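Local coordinates for fimbria adhesin protein (Klebsiella pneumoniae, PDB 3U4K) that serves as a fimbrial adhesin, whose receptor-binding domain, the part described here, binds human collagen V and so probably helps the bacterium attach to host tissue, at residues A[56-61]-A[132-137]; A[115-120]-A[155-160]. All coordinates share one frame; numbering follows the deposited sequence.

Contact 1. Residues A[56-61]-A[132-137]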
loop_
_atom_site.group_PDB
_atom_site.type_symbol
_atom_site.label_atom_id
_atom_site.label_comp_id
_atom_site.label_asym_id
_atom_site.label_seq_id
_atom_site.Cartn_x
_atom_site.Cartn_y
_atom_site.Cartn_z
ATOM N N THR A 56 -6.846 6.965 -8.393
ATOM C CA THR A 56 -7.061 6.016 -7.307
ATOM C C THR A 56 -7.445 4.639 -7.853
ATOM O O THR A 56 -8.064 4.535 -8.917
ATOM C CB THR A 56 -8.121 6.534 -6.303
ATOM O OG1 THR A 56 -8.181 5.663 -5.169
ATOM C CG2 THR A 56 -9.504 6.623 -6.941
ATOM N N LYS A 57 -7.063 3.586 -7.134
ATOM C CA LYS A 57 -7.470 2.226 -7.497
ATOM C C LYS A 57 -7.714 1.359 -6.266
ATOM O O LYS A 57 -6.960 1.420 -5.291
ATOM C CB LYS A 57 -6.447 1.567 -8.421
ATOM C CG LYS A 57 -7.036 0.475 -9.299
ATOM C CD LYS A 57 -6.069 0.047 -10.392
ATOM C CE LYS A 57 -6.805 -0.414 -11.642
ATOM N NZ LYS A 57 -7.804 -1.480 -11.361
ATOM N N THR A 58 -8.765 0.546 -6.332
ATOM C CA THR A 58 -9.185 -0.280 -5.203
ATOM C C THR A 58 -9.314 -1.755 -5.580
ATOM O O THR A 58 -10.017 -2.104 -6.527
ATOM C CB THR A 58 -10.500 0.249 -4.588
ATOM O OG1 THR A 58 -10.233 1.472 -3.897
ATOM C CG2 THR A 58 -11.099 -0.744 -3.610
ATOM N N TRP A 59 -8.615 -2.604 -4.832
ATOM C CA TRP A 59 -8.755 -4.048 -4.950
ATOM C C TRP A 59 -9.465 -4.599 -3.749
ATOM O O TRP A 59 -9.259 -4.133 -2.626
ATOM C CB TRP A 59 -7.396 -4.712 -5.086
ATOM C CG TRP A 59 -6.587 -4.192 -6.241
ATOM C CD1 TRP A 59 -6.439 -4.765 -7.499
ATOM C CD2 TRP A 59 -5.779 -2.968 -6.281
ATOM N NE1 TRP A 59 -5.621 -4.002 -8.290
ATOM C CE2 TRP A 59 -5.194 -2.908 -7.622
ATOM C CE3 TRP A 59 -5.496 -1.949 -5.375
ATOM C CZ2 TRP A 59 -4.365 -1.869 -8.016
ATOM C CZ3 TRP A 59 -4.658 -0.905 -5.786
ATOM C CH2 TRP A 59 -4.105 -0.870 -7.074
ATOM N N THR A 60 -10.311 -5.597 -3.975
ATOM C CA THR A 60 -11.016 -6.255 -2.883
ATOM C C THR A 60 -10.468 -7.665 -2.651
ATOM O O THR A 60 -10.001 -8.328 -3.584
ATOM C CB THR A 60 -12.542 -6.320 -3.132
ATOM O OG1 THR A 60 -12.815 -7.164 -4.258
ATOM C CG2 THR A 60 -13.118 -4.926 -3.390
HETATM N N MSE A 61 -10.509 -8.104 -1.397
HETATM C CA MSE A 61 -10.210 -9.493 -1.055
HETATM C C MSE A 61 -11.439 -10.066 -0.408
HETATM O O MSE A 61 -11.949 -9.505 0.568
HETATM C CB MSE A 61 -8.985 -9.638 -0.155
HETATM C CG MSE A 61 -8.950 -8.644 1.000
HETATM SE SE MSE A 61 -7.143 -8.638 1.781
HETATM C CE MSE A 61 -6.709 -6.749 1.413
ATOM N N GLY A 132 -11.986 -9.956 5.130
ATOM C CA GLY A 132 -12.386 -9.427 3.829
ATOM C C GLY A 132 -12.396 -7.913 3.863
ATOM O O GLY A 132 -12.998 -7.303 4.755
ATOM N N SER A 133 -11.701 -7.306 2.906
ATOM C CA SER A 133 -11.526 -5.856 2.890
ATOM C C SER A 133 -11.208 -5.319 1.499
ATOM O O SER A 133 -11.067 -6.081 0.537
ATOM C CB SER A 133 -10.421 -5.448 3.873
ATOM O OG SER A 133 -9.222 -6.157 3.611
ATOM N N THR A 134 -11.117 -3.996 1.407
ATOM C CA THR A 134 -10.640 -3.317 0.211
ATOM C C THR A 134 -9.254 -2.762 0.489
ATOM O O THR A 134 -8.994 -2.258 1.581
ATOM C CB THR A 134 -11.557 -2.143 -0.201
ATOM O OG1 THR A 134 -11.560 -1.138 0.827
ATOM C CG2 THR A 134 -12.982 -2.621 -0.471
ATOM N N PHE A 135 -8.365 -2.861 -0.494
ATOM C CA PHE A 135 -7.084 -2.160 -0.431
ATOM C C PHE A 135 -7.095 -1.035 -1.455
ATOM O O PHE A 135 -7.465 -1.249 -2.610
ATOM C CB PHE A 135 -5.909 -3.112 -0.677
ATOM C CG PHE A 135 -4.568 -2.520 -0.335
ATOM C CD1 PHE A 135 -4.047 -2.642 0.950
ATOM C CD2 PHE A 135 -3.825 -1.833 -1.293
ATOM C CE1 PHE A 135 -2.814 -2.090 1.270
ATOM C CE2 PHE A 135 -2.592 -1.280 -0.978
ATOM C CZ PHE A 135 -2.086 -1.411 0.306
ATOM N N THR A 136 -6.694 0.161 -1.030
ATOM C CA THR A 136 -6.769 1.348 -1.889
ATOM C C THR A 136 -5.450 2.119 -1.990
ATOM O O THR A 136 -4.893 2.563 -0.982
ATOM C CB THR A 136 -7.912 2.292 -1.450
ATOM O OG1 THR A 136 -9.163 1.598 -1.546
ATOM C CG2 THR A 136 -7.973 3.534 -2.327
ATOM N N LEU A 137 -4.967 2.262 -3.222
ATOM C CA LEU A 137 -3.803 3.086 -3.531
ATOM C C LEU A 137 -4.245 4.455 -4.050
ATOM O O LEU A 137 -5.083 4.552 -4.951
ATOM C CB LEU A 137 -2.906 2.384 -4.556
ATOM C CG LEU A 137 -1.692 3.131 -5.122
ATOM C CD1 LEU A 137 -0.680 3.478 -4.040
ATOM C CD2 LEU A 137 -1.025 2.330 -6.230
#
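Segments 56-61 and 132-137 pair as antiparallel strands, the axes of 56-61 and 133-137 at 157°, joined by backbone hydrogen bonds in both directions between Lys-57 and Leu-137, Trp-59 and Phe-135, and Met-61 and Ser-133. They are neighbours in one sheet of the jelly-roll beta barrel of this receptor-binding domain, and the alternation of the strands sorts the side chains onto two faces.

Lys-57, Trp-59, Met-61, Ser-133, Phe-135 and Leu-137 share one face, buried at the last four but partly exposed at Lys-57 and Trp-59; Ile-35, Phe-107 and Thr-168 also pack on Phe-135. With CG beside the backbone N (chi1 -56°), the Trp-59 indole swings toward the partner strand. Leu-137 CB then meets its edge in plane, 3.9 Å from CZ3, the two side chains lying alongside each other. One indole face is covered near the rim by Lys-57 CG, whose own chain leads away from the partner strand. CE3 of Trp-59 comes to CD2 of Phe-135 at 4.4 Å, a loose approach at the edge of the phenyl ring. Selenomethionine Met-61 bends at chi3, and its methyl CE packs 3.4 Å from Ser-133 OG, a hydroxyl whose hydrogen bonds go instead to Arg-109 NE and Ala-131 O.

The other face is a patch of threonines. Thr-60 and Thr-134 touch through their methyl groups, CG2 to CG2 at 3.7 Å, while Thr-134 OG1 is taken by Lys-110 O on the next strand. At the non-hydrogen-bonded pair Thr-58 and Thr-136 the side chains supply the link instead, OG1 to OG1 at 2.6 Å, and either hydroxyl could be the donor.

Contact 2. Residues A[115-120]-A[155-160]; sequences MIYPDS and PYTEYG
No hydrogen bond links residues 115-120 to strand 155-160: three side chains, Met-115, Tyr-117 and Tyr-159, together with the Thr-157 methyl, span a backbone gap of 8.4 Å between the CA atoms of Tyr-117 and Thr-157. The contact lies in the buried interior of the jelly-roll barrel, where strand 115-116 and the turn leading from it to strand 119-125 face strand 154-160.

Met-115, a selenomethionine, makes a Met-aromatic contact with Tyr-159. The chain bends at chi3 (119°) and carries the terminal methyl over one face of the ring, CE standing 4.1 Å from the centroid in a CH-pi arrangement. SE approaches more obliquely, 4.0 Å from CE1 of Tyr-159. With CG of Tyr-159 anti to the backbone N (chi1 177°), the ring extends from its strand toward Met-115.

Tyr-117, joined to Pro-118 by a cis peptide bond, reaches across to strand 154-160. Its side chain meets those of Thr-157 and Tyr-159 at about right angles, and its far end settles against both. Tyr-117 OH lies 3.5 Å from Tyr-159 CB, while Thr-157 OG1 stands 3.7 Å from Tyr-117 CE1.

Outside the two segments, Ala-81 of strand 74-83 packs on both Met-115 and Tyr-117, and Phe-107 touches Thr-157. Thr-157 itself belongs to a classic beta bulge, in which it and Tyr-156 both face Thr-168 on the adjacent strand. From that bulge it directs its methyl obliquely at the Tyr-117 ring, with CG2 3.3 Å from CE1.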
loop_
_atom_site.group_PDB
_atom_site.type_symbol
_atom_site.label_atom_id
_atom_site.label_comp_id
_atom_site.label_asym_id
_atom_site.label_seq_id
_atom_site.Cartn_x
_atom_site.Cartn_y
_atom_site.Cartn_z
HETATM N N MSE A 115 -7.245 0.736 8.266
HETATM C CA MSE A 115 -6.073 1.557 8.587
HETATM C C MSE A 115 -5.420 2.176 7.370
HETATM O O MSE A 115 -5.450 1.618 6.267
HETATM C CB MSE A 115 -5.060 0.749 9.409
HETATM C CG MSE A 115 -4.207 -0.199 8.565
HETATM SE SE MSE A 115 -3.648 -1.766 9.625
HETATM C CE MSE A 115 -4.546 -3.132 8.517
ATOM N N ILE A 116 -4.830 3.351 7.581
ATOM C CA ILE A 116 -3.983 4.005 6.593
ATOM C C ILE A 116 -2.527 3.749 6.983
ATOM O O ILE A 116 -2.129 3.994 8.126
ATOM C CB ILE A 116 -4.277 5.519 6.504
ATOM C CG1 ILE A 116 -5.746 5.751 6.116
ATOM C CG2 ILE A 116 -3.347 6.191 5.500
ATOM C CD1 ILE A 116 -6.316 7.085 6.549
ATOM N N TYR A 117 -1.750 3.230 6.036
ATOM C CA TYR A 117 -0.348 2.882 6.266
ATOM C C TYR A 117 0.494 4.137 6.512
ATOM O O TYR A 117 0.311 5.141 5.822
ATOM C CB TYR A 117 0.206 2.136 5.054
ATOM C CG TYR A 117 -0.218 0.689 4.914
ATOM C CD1 TYR A 117 0.732 -0.326 4.914
ATOM C CD2 TYR A 117 -1.559 0.334 4.755
ATOM C CE1 TYR A 117 0.363 -1.654 4.777
ATOM C CE2 TYR A 117 -1.937 -0.993 4.616
ATOM C CZ TYR A 117 -0.971 -1.984 4.627
ATOM O OH TYR A 117 -1.323 -3.311 4.488
ATOM N N PRO A 118 1.416 4.087 7.495
ATOM C CA PRO A 118 1.670 2.959 8.390
ATOM C C PRO A 118 0.775 2.951 9.634
ATOM O O PRO A 118 0.265 3.999 10.050
ATOM C CB PRO A 118 3.131 3.160 8.790
ATOM C CG PRO A 118 3.316 4.636 8.764
ATOM C CD PRO A 118 2.374 5.186 7.722
ATOM N N ASP A 119 0.598 1.761 10.204
ATOM C CA ASP A 119 -0.168 1.561 11.432
ATOM C C ASP A 119 0.148 0.183 12.014
ATOM O O ASP A 119 0.969 -0.559 11.468
ATOM C CB ASP A 119 -1.674 1.690 11.158
ATOM C CG ASP A 119 -2.443 2.253 12.348
ATOM O OD1 ASP A 119 -1.813 2.577 13.379
ATOM O OD2 ASP A 119 -3.684 2.379 12.247
ATOM N N SER A 120 -0.497 -0.149 13.128
ATOM C CA SER A 120 -0.373 -1.476 13.727
ATOM C C SER A 120 -1.687 -1.910 14.358
ATOM O O SER A 120 -2.427 -1.085 14.890
ATOM C CB SER A 120 0.750 -1.508 14.761
ATOM O OG SER A 120 0.539 -0.538 15.768
ATOM N N PRO A 155 8.378 -4.759 -4.126
ATOM C CA PRO A 155 7.467 -4.610 -2.984
ATOM C C PRO A 155 7.216 -3.157 -2.589
ATOM O O PRO A 155 8.077 -2.301 -2.804
ATOM C CB PRO A 155 8.202 -5.338 -1.854
ATOM C CG PRO A 155 9.640 -5.265 -2.235
ATOM C CD PRO A 155 9.642 -5.407 -3.727
ATOM N N TYR A 156 6.042 -2.895 -2.016
ATOM C CA TYR A 156 5.670 -1.563 -1.541
ATOM C C TYR A 156 5.045 -1.617 -0.151
ATOM O O TYR A 156 5.382 -0.819 0.727
ATOM C CB TYR A 156 4.704 -0.894 -2.522
ATOM C CG TYR A 156 5.380 -0.270 -3.723
ATOM C CD1 TYR A 156 5.738 -1.043 -4.828
ATOM C CD2 TYR A 156 5.658 1.096 -3.756
ATOM C CE1 TYR A 156 6.367 -0.475 -5.926
ATOM C CE2 TYR A 156 6.284 1.674 -4.849
ATOM C CZ TYR A 156 6.635 0.887 -5.930
ATOM O OH TYR A 156 7.254 1.463 -7.017
ATOM N N THR A 157 4.133 -2.566 0.033
ATOM C CA THR A 157 3.412 -2.737 1.290
ATOM C C THR A 157 3.639 -4.128 1.879
ATOM O O THR A 157 3.712 -5.124 1.149
ATOM C CB THR A 157 1.906 -2.457 1.094
ATOM O OG1 THR A 157 1.639 -1.073 1.356
ATOM C CG2 THR A 157 1.020 -3.344 1.990
ATOM N N GLU A 158 3.769 -4.175 3.204
ATOM C CA GLU A 158 3.877 -5.431 3.942
ATOM C C GLU A 158 3.120 -5.352 5.260
ATOM O O GLU A 158 3.367 -4.469 6.083
ATOM C CB GLU A 158 5.340 -5.807 4.175
ATOM C CG GLU A 158 6.009 -6.412 2.949
ATOM C CD GLU A 158 7.456 -6.811 3.177
ATOM O OE1 GLU A 158 8.006 -6.522 4.265
ATOM O OE2 GLU A 158 8.044 -7.417 2.254
ATOM N N TYR A 159 2.183 -6.275 5.438
ATOM C CA TYR A 159 1.388 -6.352 6.653
ATOM C C TYR A 159 1.500 -7.729 7.284
ATOM O O TYR A 159 1.394 -8.746 6.599
ATOM C CB TYR A 159 -0.073 -6.023 6.355
ATOM C CG TYR A 159 -0.987 -6.143 7.553
ATOM C CD1 TYR A 159 -0.919 -5.225 8.600
ATOM C CD2 TYR A 159 -1.925 -7.172 7.636
ATOM C CE1 TYR A 159 -1.756 -5.330 9.697
ATOM C CE2 TYR A 159 -2.769 -7.286 8.730
ATOM C CZ TYR A 159 -2.681 -6.362 9.756
ATOM O OH TYR A 159 -3.516 -6.465 10.846
ATOM N N GLY A 160 1.716 -7.754 8.594
ATOM C CA GLY A 160 1.843 -9.010 9.326
ATOM C C GLY A 160 2.408 -8.856 10.725
ATOM O O GLY A 160 2.880 -7.778 11.088
#

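Overall arrangement
Contact 1 and contact 2 have centres 13 Å apart and adjoin in the interior of the same domain. Phe-135, on the buried part of strand 133-137, joins them: its CE1 lies 3.6 Å from Tyr-117 CE2, and its CZ is 3.9 Å from Thr-157 OG1. Contact 1 is pairing of neighbouring strands within one sheet, whereas contact 2 brings strand 115-116, which belongs to that same sheet, and the turn after it against strand 154-160 of the other sheet. Strand 103-111 borders both, pairing with strands 133-141 and 115-116 and placing Phe-107 against Phe-135 and Thr-157. Along the chain the four segments alternate, so the two contacts interlock segments distant in sequence.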